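Local atomic coordinates of early transcribed membrane protein 13 (Plasmodium falciparum, PDB entry 2VWA), a protein that binds phosphatidylethanolamine through its soluble domain and, as the sporozoite protein UIS3, is essential for liver-stage development of the malaria parasite. Residues Asn25-Ile30 and Gln62-Asn67; Leu33-His38 and Met54-Lys59; Lys37-Glu40 and Gln46-Ser49. All blocks are in the same frame, centred on the assembly; numbering follows the deposited sequence.

Interaction 1: Asn25-Ile30 and Gln62-Asn67; sequences NNFVDI and QGLQEN
Phe-27 reaches across from helix 21-41 and sets the far end of its ring against Leu-64 and Gln-65 of helix 54-67. The backbones stay well apart, the nearest CA atoms, those of Phe-27 and Gln-65, being 8.8 Å from each other, and the ring bridges the gap. With CG anti to the backbone N (chi1 177°), the phenyl extends until its CZ lies 3.9 Å from CG of Gln-65 and 4.0 Å from CB of Leu-64. Both carbons approach obliquely, and the ring plane stands nearly perpendicular to the Gln-65 amide, at 83°. That amide is anchored by other residues: OE1 accepts a bond from Leu-72 N, while NE2 serves Glu-77 OE1 and Val-61 O.

The packing is tight at these three buried side chains and slackens quickly around them. Ile-30 points toward helix 54-67, but its CG2 stays 5.1 Å from Leu-64 CG. The outer faces of both helices, with Asn-25 and Glu-66, are exposed. The contact thus packs two helices of the all-helical soluble UIS3 domain, with Ile-70 and Leu-72 of the following loop on Phe-27 and helix 74-99 alongside, where Val-28 meets Ala-80.

Interaction 2: Leu33-His38 and Met54-Lys59; sequences LSIQKH and MEYMQK. With PTY (phosphatidylethanolamine), chain G.
The helical segments 33-38 and 54-59 run at 127° to each other with their axes 11.6 Å apart at closest approach, and the nearest CA pair is Ile-35 with Met-57. Tyr-56 spans most of that gap. Swung out opposite its own main-chain nitrogen, the phenol reaches over to helix 21-41. There the hydroxyl OH meets ND1 of His-38 at 2.9 Å in a fairly straight hydrogen bond (159°), and either partner could be the donor. The bond lies at the edge of both rings, whose planes are turned 43° apart and meet rim to rim, neither lying over the other's face.

Ile-35 comes at the tyrosine from the opposite direction. Its CD1 sits 4.0 Å above the plane of the Tyr-56 ring, displaced toward the rim, while CG1 is 3.7 Å from Tyr-56 OH. This junction belongs to the interior of a small all-helical domain, the soluble part of UIS3: Ile-35 also touches Leu-88 of helix 74-99 and Phe-60 of helix 54-67, and His-50 stacks edge-to-face with Tyr-56. More loosely, CD1 of Ile-35 comes 4.4 Å from CB of Met-57, a selenomethionine in this crystal.

Gln-36 points away from helix 54-67, and its amide meets the lipid. Its NE2 gives a weak hydrogen bond, 3.1 Å long, to the phosphate oxygen O12 of phosphatidylethanolamine. Two further bonds steady the amide: OE1 with His-87 NE2, and NE2 with Glu-40 OE2.

Interaction 3: Lys37-Glu40 and Gln46-Ser49; sequences KHFE and QKDS. With PTY (phosphatidylethanolamine), chain G.
Apolar contact dominates where Phe-39 meets Lys-47, and the two side chains cross at about a right angle. Lys-47 CB lies over one face of the phenyl in a CH-pi contact, 3.7 Å from the centroid of the Phe-39 ring and 30° off its normal. This methylene is pressed close on the ring, with Lys-47 CB 3.3 Å from Phe-39 CZ. At chi1 82°, Lys-47 CG sits between its own backbone N and carbonyl carbon, and further bends at chi2 and chi3 turn the chain back toward helix 21-41.

That course determines the polar contacts. The ammonium NZ of Lys-47 arrives near the backbone carbonyls at the end of helix 21-41 and makes a weak hydrogen bond of 3.4 Å to Glu-40 O. A stronger partner is Leu-42 O, so the positive end is held largely by main-chain oxygens. Any cation-pi attraction to Phe-39 is weak at best, since Lys-47 NZ is 5.7 Å from the Phe-39 ring centroid; Tyr-95 of helix 74-99 provides another cation-pi partner. Within helix 44-50, Ser-49 OG donates to Gln-46 O at 3.1 Å.

Contact with the lipid falls to Glu-40, whose CB bond points away from helix 44-50. Its OE1 is 2.8 Å from O12 of the phosphatidylethanolamine phosphate. Val-91 of helix 74-99 touches both Phe-39 and Glu-40. The arrangement is one of two consecutive helices joined by the short link at 42-43, in which helix 44-50 packs against the C-terminal part of helix 21-41, beside the headgroup end of the phospholipid pocket.

How the interactions relate
All three contacts start from helix 21-41, in the order interaction 1, interaction 2, interaction 3 along it. Their partners come in reverse order along the chain, so interactions 2 and 3 nest inside the loop closed by interaction 1. Interactions 1 and 2 share helix 54-67, with centres about 10 Å apart, and touch through Leu-64 and Ser-34. Interactions 2 and 3 have centres about 9 Å apart, share Lys-37 and His-38, and both reach the lipid. Interactions 1 and 3, about 18 Å between centres, lie on opposite sides of the chain's centre. Helix 21-41 thus packs on helix 54-67 and, near its end, on helix 44-50, while carrying Gln-36 and Glu-40 to the lipid phosphate.

Interaction 1: Asn25-Ile30 and Gln62-Asn67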
loop_
_atom_site.group_PDB
_atom_site.type_symbol
_atom_site.label_atom_id
_atom_site.label_comp_id
_atom_site.label_asym_id
_atom_site.label_seq_id
_atom_site.Cartn_x
_atom_site.Cartn_y
_atom_site.Cartn_z
ATOM N N ASN A 25 -6.468 -5.070 10.388
ATOM C CA ASN A 25 -6.000 -6.255 9.665
ATOM C C ASN A 25 -6.755 -6.480 8.371
ATOM O O ASN A 25 -6.159 -6.886 7.379
ATOM C CB ASN A 25 -6.060 -7.550 10.498
ATOM C CG ASN A 25 -5.024 -7.611 11.628
ATOM O OD1 ASN A 25 -5.227 -8.360 12.592
ATOM N ND2 ASN A 25 -3.932 -6.836 11.535
ATOM N N ASN A 26 -8.068 -6.258 8.384
ATOM C CA ASN A 26 -8.868 -6.504 7.216
ATOM C C ASN A 26 -8.477 -5.477 6.154
ATOM O O ASN A 26 -8.234 -5.842 5.014
ATOM C CB ASN A 26 -10.360 -6.452 7.575
ATOM C CG ASN A 26 -11.263 -6.194 6.346
ATOM O OD1 ASN A 26 -11.530 -7.105 5.563
ATOM N ND2 ASN A 26 -11.712 -4.947 6.177
ATOM N N PHE A 27 -8.384 -4.204 6.539
ATOM C CA PHE A 27 -7.866 -3.121 5.685
ATOM C C PHE A 27 -6.524 -3.455 5.050
ATOM O O PHE A 27 -6.327 -3.248 3.865
ATOM C CB PHE A 27 -7.693 -1.831 6.500
ATOM C CG PHE A 27 -7.105 -0.686 5.711
ATOM C CD1 PHE A 27 -7.927 0.155 4.960
ATOM C CD2 PHE A 27 -5.727 -0.453 5.704
ATOM C CE1 PHE A 27 -7.373 1.219 4.206
ATOM C CE2 PHE A 27 -5.174 0.585 4.930
ATOM C CZ PHE A 27 -6.013 1.428 4.184
ATOM N N VAL A 28 -5.588 -3.957 5.848
ATOM C CA VAL A 28 -4.277 -4.303 5.329
ATOM C C VAL A 28 -4.411 -5.436 4.314
ATOM O O VAL A 28 -3.740 -5.422 3.283
ATOM C CB VAL A 28 -3.252 -4.619 6.470
ATOM C CG1 VAL A 28 -1.994 -5.292 5.931
ATOM C CG2 VAL A 28 -2.877 -3.345 7.217
ATOM N N ASP A 29 -5.317 -6.370 4.564
ATOM C CA ASP A 29 -5.548 -7.439 3.604
ATOM C C ASP A 29 -5.946 -6.852 2.278
ATOM O O ASP A 29 -5.397 -7.206 1.263
ATOM C CB ASP A 29 -6.639 -8.409 4.070
ATOM C CG ASP A 29 -6.165 -9.314 5.164
ATOM O OD1 ASP A 29 -4.959 -9.689 5.164
ATOM O OD2 ASP A 29 -7.001 -9.654 6.026
ATOM N N ILE A 30 -6.928 -5.966 2.308
ATOM C CA ILE A 30 -7.460 -5.329 1.113
ATOM C C ILE A 30 -6.362 -4.499 0.408
ATOM O O ILE A 30 -6.189 -4.648 -0.810
ATOM C CB ILE A 30 -8.687 -4.437 1.467
ATOM C CG1 ILE A 30 -9.841 -5.310 1.989
ATOM C CG2 ILE A 30 -9.099 -3.590 0.257
ATOM C CD1 ILE A 30 -11.044 -4.541 2.587
ATOM N N GLN A 62 -2.913 6.073 1.692
ATOM C CA GLN A 62 -3.704 7.282 1.832
ATOM C C GLN A 62 -4.941 7.304 0.937
ATOM O O GLN A 62 -6.007 7.723 1.383
ATOM C CB GLN A 62 -2.845 8.543 1.679
ATOM C CG GLN A 62 -2.007 8.770 2.941
ATOM C CD GLN A 62 -1.257 10.087 3.010
ATOM O OE1 GLN A 62 -0.507 10.315 3.970
ATOM N NE2 GLN A 62 -1.450 10.964 2.009
ATOM N N GLY A 63 -4.788 6.825 -0.300
ATOM C CA GLY A 63 -5.868 6.805 -1.273
ATOM C C GLY A 63 -6.912 5.827 -0.811
ATOM O O GLY A 63 -8.124 6.096 -0.824
ATOM N N LEU A 64 -6.431 4.699 -0.330
ATOM C CA LEU A 64 -7.295 3.617 0.064
ATOM C C LEU A 64 -8.083 4.010 1.286
ATOM O O LEU A 64 -9.253 3.664 1.394
ATOM C CB LEU A 64 -6.463 2.380 0.307
ATOM C CG LEU A 64 -6.960 1.064 -0.243
ATOM C CD1 LEU A 64 -7.893 1.204 -1.493
ATOM C CD2 LEU A 64 -5.710 0.249 -0.538
ATOM N N GLN A 65 -7.476 4.779 2.181
ATOM C CA GLN A 65 -8.225 5.314 3.318
ATOM C C GLN A 65 -9.385 6.212 2.894
ATOM O O GLN A 65 -10.507 6.030 3.391
ATOM C CB GLN A 65 -7.320 6.032 4.322
ATOM C CG GLN A 65 -6.551 5.107 5.211
ATOM C CD GLN A 65 -5.512 5.818 6.041
ATOM O OE1 GLN A 65 -5.820 6.390 7.076
ATOM N NE2 GLN A 65 -4.263 5.763 5.605
ATOM N N GLU A 66 -9.142 7.154 1.980
ATOM C CA GLU A 66 -10.233 8.035 1.477
ATOM C C GLU A 66 -11.355 7.250 0.811
ATOM O O GLU A 66 -12.512 7.434 1.135
ATOM C CB GLU A 66 -9.775 9.037 0.417
ATOM C CG GLU A 66 -8.591 9.885 0.680
ATOM C CD GLU A 66 -8.342 10.797 -0.506
ATOM O OE1 GLU A 66 -9.348 11.324 -1.063
ATOM O OE2 GLU A 66 -7.161 10.976 -0.888
ATOM N N ASN A 67 -10.985 6.412 -0.150
ATOM C CA ASN A 67 -11.917 5.568 -0.895
ATOM C C ASN A 67 -12.761 4.625 -0.043
ATOM O O ASN A 67 -13.944 4.459 -0.297
ATOM C CB ASN A 67 -11.166 4.759 -1.953
ATOM C CG ASN A 67 -10.459 5.642 -2.967
ATOM O OD1 ASN A 67 -9.651 5.161 -3.769
ATOM N ND2 ASN A 67 -10.746 6.942 -2.934
#

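Interaction 2: Leu33-His38 and Met54-Lys59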
loop_
_atom_site.group_PDB
_atom_site.type_symbol
_atom_site.label_atom_id
_atom_site.label_comp_id
_atom_site.label_asym_id
_atom_site.label_seq_id
_atom_site.Cartn_x
_atom_site.Cartn_y
_atom_site.Cartn_z
ATOM N N LEU A 33 -3.853 -6.787 -1.528
ATOM C CA LEU A 33 -4.246 -7.283 -2.853
ATOM C C LEU A 33 -4.354 -6.140 -3.834
ATOM O O LEU A 33 -4.100 -6.296 -5.011
ATOM C CB LEU A 33 -5.556 -8.085 -2.813
ATOM C CG LEU A 33 -5.422 -9.393 -2.008
ATOM C CD1 LEU A 33 -6.800 -9.909 -1.592
ATOM C CD2 LEU A 33 -4.628 -10.476 -2.777
ATOM N N SER A 34 -4.700 -4.972 -3.346
ATOM C CA SER A 34 -4.956 -3.880 -4.250
ATOM C C SER A 34 -3.671 -3.328 -4.881
ATOM O O SER A 34 -3.634 -3.000 -6.058
ATOM C CB SER A 34 -5.795 -2.821 -3.540
ATOM O OG SER A 34 -5.706 -1.569 -4.188
ATOM N N ILE A 35 -2.610 -3.249 -4.102
ATOM C CA ILE A 35 -1.371 -2.713 -4.602
ATOM C C ILE A 35 -0.642 -3.838 -5.347
ATOM O O ILE A 35 0.171 -3.593 -6.229
ATOM C CB ILE A 35 -0.505 -2.087 -3.439
ATOM C CG1 ILE A 35 0.504 -1.085 -3.988
ATOM C CG2 ILE A 35 0.188 -3.163 -2.573
ATOM C CD1 ILE A 35 1.350 -0.415 -2.885
ATOM N N GLN A 36 -0.931 -5.077 -4.967
ATOM C CA GLN A 36 -0.422 -6.225 -5.692
ATOM C C GLN A 36 -0.892 -6.151 -7.147
ATOM O O GLN A 36 -0.080 -6.226 -8.075
ATOM C CB GLN A 36 -0.906 -7.509 -5.042
ATOM C CG GLN A 36 -0.527 -8.727 -5.846
ATOM C CD GLN A 36 -0.703 -10.009 -5.099
ATOM O OE1 GLN A 36 -0.733 -10.057 -3.855
ATOM N NE2 GLN A 36 -0.802 -11.078 -5.855
ATOM N N LYS A 37 -2.203 -5.996 -7.350
ATOM C CA LYS A 37 -2.726 -5.807 -8.710
ATOM C C LYS A 37 -2.129 -4.620 -9.444
ATOM O O LYS A 37 -1.847 -4.731 -10.633
ATOM C CB LYS A 37 -4.237 -5.681 -8.734
ATOM C CG LYS A 37 -4.928 -6.997 -8.591
ATOM C CD LYS A 37 -6.245 -6.754 -7.873
ATOM C CE LYS A 37 -7.019 -8.040 -7.692
ATOM N NZ LYS A 37 -8.470 -7.695 -7.720
ATOM N N HIS A 38 -1.960 -3.490 -8.762
ATOM C CA HIS A 38 -1.303 -2.356 -9.397
ATOM C C HIS A 38 0.145 -2.685 -9.766
ATOM O O HIS A 38 0.594 -2.377 -10.858
ATOM C CB HIS A 38 -1.368 -1.108 -8.531
ATOM C CG HIS A 38 -0.911 0.131 -9.238
ATOM N ND1 HIS A 38 0.387 0.597 -9.162
ATOM C CD2 HIS A 38 -1.576 0.994 -10.046
ATOM C CE1 HIS A 38 0.497 1.699 -9.887
ATOM N NE2 HIS A 38 -0.681 1.966 -10.426
HETATM N N MSE A 54 8.837 3.950 -0.944
HETATM C CA MSE A 54 8.027 4.323 0.222
HETATM C C MSE A 54 6.867 5.263 -0.114
HETATM O O MSE A 54 5.728 5.035 0.304
HETATM C CB MSE A 54 8.915 4.971 1.280
HETATM C CG MSE A 54 9.996 4.043 1.754
HETATM SE SE MSE A 54 9.227 2.606 2.867
HETATM C CE MSE A 54 10.131 3.089 4.555
ATOM N N GLU A 55 7.172 6.307 -0.877
ATOM C CA GLU A 55 6.182 7.273 -1.311
ATOM C C GLU A 55 5.030 6.600 -2.092
ATOM O O GLU A 55 3.851 6.947 -1.920
ATOM C CB GLU A 55 6.891 8.344 -2.119
ATOM C CG GLU A 55 6.006 9.412 -2.712
ATOM C CD GLU A 55 6.813 10.382 -3.597
ATOM O OE1 GLU A 55 7.312 11.393 -3.036
ATOM O OE2 GLU A 55 6.938 10.116 -4.831
ATOM N N TYR A 56 5.386 5.616 -2.920
ATOM C CA TYR A 56 4.444 4.790 -3.622
ATOM C C TYR A 56 3.502 4.017 -2.691
ATOM O O TYR A 56 2.286 3.960 -2.922
ATOM C CB TYR A 56 5.221 3.847 -4.516
ATOM C CG TYR A 56 4.422 2.775 -5.191
ATOM C CD1 TYR A 56 3.290 3.085 -5.950
ATOM C CD2 TYR A 56 4.824 1.443 -5.097
ATOM C CE1 TYR A 56 2.566 2.090 -6.586
ATOM C CE2 TYR A 56 4.118 0.441 -5.732
ATOM C CZ TYR A 56 2.996 0.767 -6.472
ATOM O OH TYR A 56 2.304 -0.236 -7.098
HETATM N N MSE A 57 4.033 3.428 -1.630
HETATM C CA MSE A 57 3.147 2.722 -0.724
HETATM C C MSE A 57 2.290 3.646 0.122
HETATM O O MSE A 57 1.129 3.343 0.347
HETATM C CB MSE A 57 3.874 1.694 0.112
HETATM C CG MSE A 57 5.322 1.687 -0.105
HETATM SE SE MSE A 57 5.853 -0.167 -0.239
HETATM C CE MSE A 57 7.231 -0.039 -1.620
ATOM N N GLN A 58 2.864 4.766 0.555
ATOM C CA GLN A 58 2.133 5.799 1.271
ATOM C C GLN A 58 0.952 6.328 0.466
ATOM O O GLN A 58 -0.166 6.374 0.960
ATOM C CB GLN A 58 3.048 6.956 1.631
ATOM C CG GLN A 58 3.770 6.791 2.945
ATOM C CD GLN A 58 3.918 8.113 3.694
ATOM O OE1 GLN A 58 4.727 8.964 3.312
ATOM N NE2 GLN A 58 3.133 8.293 4.768
ATOM N N LYS A 59 1.203 6.707 -0.783
ATOM C CA LYS A 59 0.142 7.242 -1.644
ATOM C C LYS A 59 -0.984 6.246 -1.747
ATOM O O LYS A 59 -2.151 6.634 -1.790
ATOM C CB LYS A 59 0.654 7.604 -3.031
ATOM C CG LYS A 59 1.535 8.833 -3.087
ATOM C CD LYS A 59 1.806 9.134 -4.540
ATOM C CE LYS A 59 2.974 10.074 -4.726
ATOM N NZ LYS A 59 2.560 11.473 -4.505
HETATM C C1 PTY G . -1.302 -15.113 -5.687
HETATM C C2 PTY G . 0.231 -14.930 -11.706
HETATM C C3 PTY G . 0.202 -13.480 -11.228
HETATM O O4 PTY G . -1.449 -15.083 -4.268
HETATM C C5 PTY G . 0.335 -14.694 -7.512
HETATM C C6 PTY G . -0.059 -14.325 -6.082
HETATM O O7 PTY G . 1.011 -14.619 -5.176
HETATM C C8 PTY G . 1.831 -13.466 -4.793
HETATM O O10 PTY G . 2.215 -12.683 -5.648
HETATM C C11 PTY G . 2.225 -13.238 -3.347
HETATM C C12 PTY G . 2.971 -14.461 -2.814
HETATM C C13 PTY G . 3.799 -14.164 -1.565
HETATM C C14 PTY G . 2.942 -14.045 -0.308
HETATM C C15 PTY G . 3.001 -15.304 0.554
HETATM C C16 PTY G . 1.833 -15.365 1.537
HETATM C C17 PTY G . 2.183 -14.626 2.827
HETATM C C18 PTY G . 1.025 -14.611 3.818
HETATM C C19 PTY G . 1.526 -14.290 5.222
HETATM C C20 PTY G . 1.069 -12.903 5.672
HETATM C C21 PTY G . 2.223 -11.909 5.755
HETATM C C22 PTY G . 2.986 -12.037 7.072
HETATM C C23 PTY G . 2.726 -10.865 8.014
HETATM C C24 PTY G . 3.855 -9.835 7.975
HETATM C C25 PTY G . 3.317 -8.484 8.436
HETATM C C26 PTY G . 4.258 -7.323 8.129
HETATM C C27 PTY G . 3.808 -6.112 8.931
HETATM C C28 PTY G . 4.932 -5.134 9.241
HETATM C C29 PTY G . 4.339 -3.838 9.759
HETATM C C30 PTY G . -1.447 -16.312 -3.484
HETATM C C31 PTY G . -0.156 -17.060 -3.222
HETATM O O30 PTY G . -2.507 -16.725 -3.044
HETATM C C32 PTY G . 0.255 -16.940 -1.757
HETATM C C33 PTY G . 1.274 -18.017 -1.393
HETATM C C34 PTY G . 0.917 -18.712 -0.078
HETATM C C35 PTY G . 2.122 -19.475 0.474
HETATM C C36 PTY G . 1.720 -20.878 0.924
HETATM C C37 PTY G . 1.751 -21.007 2.443
HETATM C C38 PTY G . 0.691 -21.990 2.932
HETATM C C39 PTY G . -0.421 -21.285 3.707
HETATM C C40 PTY G . -0.468 -21.745 5.166
HETATM C C41 PTY G . -1.156 -20.714 6.058
HETATM C C42 PTY G . -0.185 -20.110 7.072
HETATM C C43 PTY G . -0.910 -19.681 8.346
HETATM C C44 PTY G . -0.501 -18.283 8.769
HETATM P P1 PTY G . -1.396 -13.388 -9.082
HETATM O O11 PTY G . -1.073 -13.173 -10.654
HETATM O O12 PTY G . -1.984 -12.101 -8.549
HETATM O O13 PTY G . -2.190 -14.668 -8.937
HETATM O O14 PTY G . 0.059 -13.603 -8.396
HETATM N N1 PTY G . 0.258 -14.957 -13.156
#

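Interaction 3: Lys37-Glu40 and Gln46-Ser49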
loop_
_atom_site.group_PDB
_atom_site.type_symbol
_atom_site.label_atom_id
_atom_site.label_comp_id
_atom_site.label_asym_id
_atom_site.label_seq_id
_atom_site.Cartn_x
_atom_site.Cartn_y
_atom_site.Cartn_z
ATOM N N LYS A 37 -2.203 -5.996 -7.350
ATOM C CA LYS A 37 -2.726 -5.807 -8.710
ATOM C C LYS A 37 -2.129 -4.620 -9.444
ATOM O O LYS A 37 -1.847 -4.731 -10.633
ATOM C CB LYS A 37 -4.237 -5.681 -8.734
ATOM C CG LYS A 37 -4.928 -6.997 -8.591
ATOM C CD LYS A 37 -6.245 -6.754 -7.873
ATOM C CE LYS A 37 -7.019 -8.040 -7.692
ATOM N NZ LYS A 37 -8.470 -7.695 -7.720
ATOM N N HIS A 38 -1.960 -3.490 -8.762
ATOM C CA HIS A 38 -1.303 -2.356 -9.397
ATOM C C HIS A 38 0.145 -2.685 -9.766
ATOM O O HIS A 38 0.594 -2.377 -10.858
ATOM C CB HIS A 38 -1.368 -1.108 -8.531
ATOM C CG HIS A 38 -0.911 0.131 -9.238
ATOM N ND1 HIS A 38 0.387 0.597 -9.162
ATOM C CD2 HIS A 38 -1.576 0.994 -10.046
ATOM C CE1 HIS A 38 0.497 1.699 -9.887
ATOM N NE2 HIS A 38 -0.681 1.966 -10.426
ATOM N N PHE A 39 0.865 -3.343 -8.866
ATOM C CA PHE A 39 2.277 -3.640 -9.089
ATOM C C PHE A 39 2.509 -4.660 -10.193
ATOM O O PHE A 39 3.524 -4.623 -10.872
ATOM C CB PHE A 39 2.888 -4.130 -7.797
ATOM C CG PHE A 39 4.361 -4.407 -7.863
ATOM C CD1 PHE A 39 5.281 -3.368 -7.713
ATOM C CD2 PHE A 39 4.829 -5.719 -8.005
ATOM C CE1 PHE A 39 6.644 -3.626 -7.708
ATOM C CE2 PHE A 39 6.186 -5.997 -8.016
ATOM C CZ PHE A 39 7.103 -4.963 -7.864
ATOM N N GLU A 40 1.551 -5.558 -10.377
ATOM C CA GLU A 40 1.705 -6.638 -11.311
ATOM C C GLU A 40 1.431 -6.124 -12.707
ATOM O O GLU A 40 1.807 -6.756 -13.660
ATOM C CB GLU A 40 0.796 -7.803 -10.933
ATOM C CG GLU A 40 1.423 -8.709 -9.855
ATOM C CD GLU A 40 0.490 -9.837 -9.337
ATOM O OE1 GLU A 40 -0.739 -9.831 -9.651
ATOM O OE2 GLU A 40 0.990 -10.726 -8.596
ATOM N N GLN A 46 9.482 -0.489 -14.220
ATOM C CA GLN A 46 8.713 0.155 -13.173
ATOM C C GLN A 46 8.660 -0.663 -11.883
ATOM O O GLN A 46 8.801 -0.121 -10.775
ATOM C CB GLN A 46 7.298 0.489 -13.646
ATOM C CG GLN A 46 7.162 1.871 -14.250
ATOM C CD GLN A 46 5.834 2.049 -14.932
ATOM O OE1 GLN A 46 5.371 1.154 -15.653
ATOM N NE2 GLN A 46 5.194 3.190 -14.703
ATOM N N LYS A 47 8.473 -1.970 -12.004
ATOM C CA LYS A 47 8.387 -2.752 -10.780
ATOM C C LYS A 47 9.720 -2.809 -10.044
ATOM O O LYS A 47 9.778 -2.826 -8.813
ATOM C CB LYS A 47 7.634 -4.078 -10.980
ATOM C CG LYS A 47 8.387 -5.194 -11.543
ATOM C CD LYS A 47 7.477 -6.003 -12.503
ATOM C CE LYS A 47 6.062 -6.290 -11.996
ATOM N NZ LYS A 47 5.151 -6.696 -13.168
ATOM N N ASP A 48 10.794 -2.676 -10.792
ATOM C CA ASP A 48 12.127 -2.504 -10.195
ATOM C C ASP A 48 12.282 -1.219 -9.352
ATOM O O ASP A 48 12.966 -1.214 -8.335
ATOM C CB ASP A 48 13.147 -2.510 -11.318
ATOM C CG ASP A 48 14.558 -2.582 -10.827
ATOM O OD1 ASP A 48 15.028 -1.667 -10.112
ATOM O OD2 ASP A 48 15.235 -3.570 -11.199
ATOM N N SER A 49 11.678 -0.115 -9.786
ATOM C CA SER A 49 11.841 1.134 -9.038
ATOM C C SER A 49 10.781 1.344 -7.936
ATOM O O SER A 49 10.930 2.239 -7.104
ATOM C CB SER A 49 11.877 2.330 -9.993
ATOM O OG SER A 49 10.653 2.413 -10.694
HETATM C C1 PTY G . -1.302 -15.113 -5.687
HETATM C C2 PTY G . 0.231 -14.930 -11.706
HETATM C C3 PTY G . 0.202 -13.480 -11.228
HETATM O O4 PTY G . -1.449 -15.083 -4.268
HETATM C C5 PTY G . 0.335 -14.694 -7.512
HETATM C C6 PTY G . -0.059 -14.325 -6.082
HETATM O O7 PTY G . 1.011 -14.619 -5.176
HETATM C C8 PTY G . 1.831 -13.466 -4.793
HETATM O O10 PTY G . 2.215 -12.683 -5.648
HETATM C C11 PTY G . 2.225 -13.238 -3.347
HETATM C C12 PTY G . 2.971 -14.461 -2.814
HETATM C C13 PTY G . 3.799 -14.164 -1.565
HETATM C C14 PTY G . 2.942 -14.045 -0.308
HETATM C C15 PTY G . 3.001 -15.304 0.554
HETATM C C16 PTY G . 1.833 -15.365 1.537
HETATM C C17 PTY G . 2.183 -14.626 2.827
HETATM C C18 PTY G . 1.025 -14.611 3.818
HETATM C C19 PTY G . 1.526 -14.290 5.222
HETATM C C20 PTY G . 1.069 -12.903 5.672
HETATM C C21 PTY G . 2.223 -11.909 5.755
HETATM C C22 PTY G . 2.986 -12.037 7.072
HETATM C C23 PTY G . 2.726 -10.865 8.014
HETATM C C24 PTY G . 3.855 -9.835 7.975
HETATM C C25 PTY G . 3.317 -8.484 8.436
HETATM C C26 PTY G . 4.258 -7.323 8.129
HETATM C C27 PTY G . 3.808 -6.112 8.931
HETATM C C28 PTY G . 4.932 -5.134 9.241
HETATM C C29 PTY G . 4.339 -3.838 9.759
HETATM C C30 PTY G . -1.447 -16.312 -3.484
HETATM C C31 PTY G . -0.156 -17.060 -3.222
HETATM O O30 PTY G . -2.507 -16.725 -3.044
HETATM C C32 PTY G . 0.255 -16.940 -1.757
HETATM C C33 PTY G . 1.274 -18.017 -1.393
HETATM C C34 PTY G . 0.917 -18.712 -0.078
HETATM C C35 PTY G . 2.122 -19.475 0.474
HETATM C C36 PTY G . 1.720 -20.878 0.924
HETATM C C37 PTY G . 1.751 -21.007 2.443
HETATM C C38 PTY G . 0.691 -21.990 2.932
HETATM C C39 PTY G . -0.421 -21.285 3.707
HETATM C C40 PTY G . -0.468 -21.745 5.166
HETATM C C41 PTY G . -1.156 -20.714 6.058
HETATM C C42 PTY G . -0.185 -20.110 7.072
HETATM C C43 PTY G . -0.910 -19.681 8.346
HETATM C C44 PTY G . -0.501 -18.283 8.769
HETATM P P1 PTY G . -1.396 -13.388 -9.082
HETATM O O11 PTY G . -1.073 -13.173 -10.654
HETATM O O12 PTY G . -1.984 -12.101 -8.549
HETATM O O13 PTY G . -2.190 -14.668 -8.937
HETATM O O14 PTY G . 0.059 -13.603 -8.396
HETATM N N1 PTY G . 0.258 -14.957 -13.156
#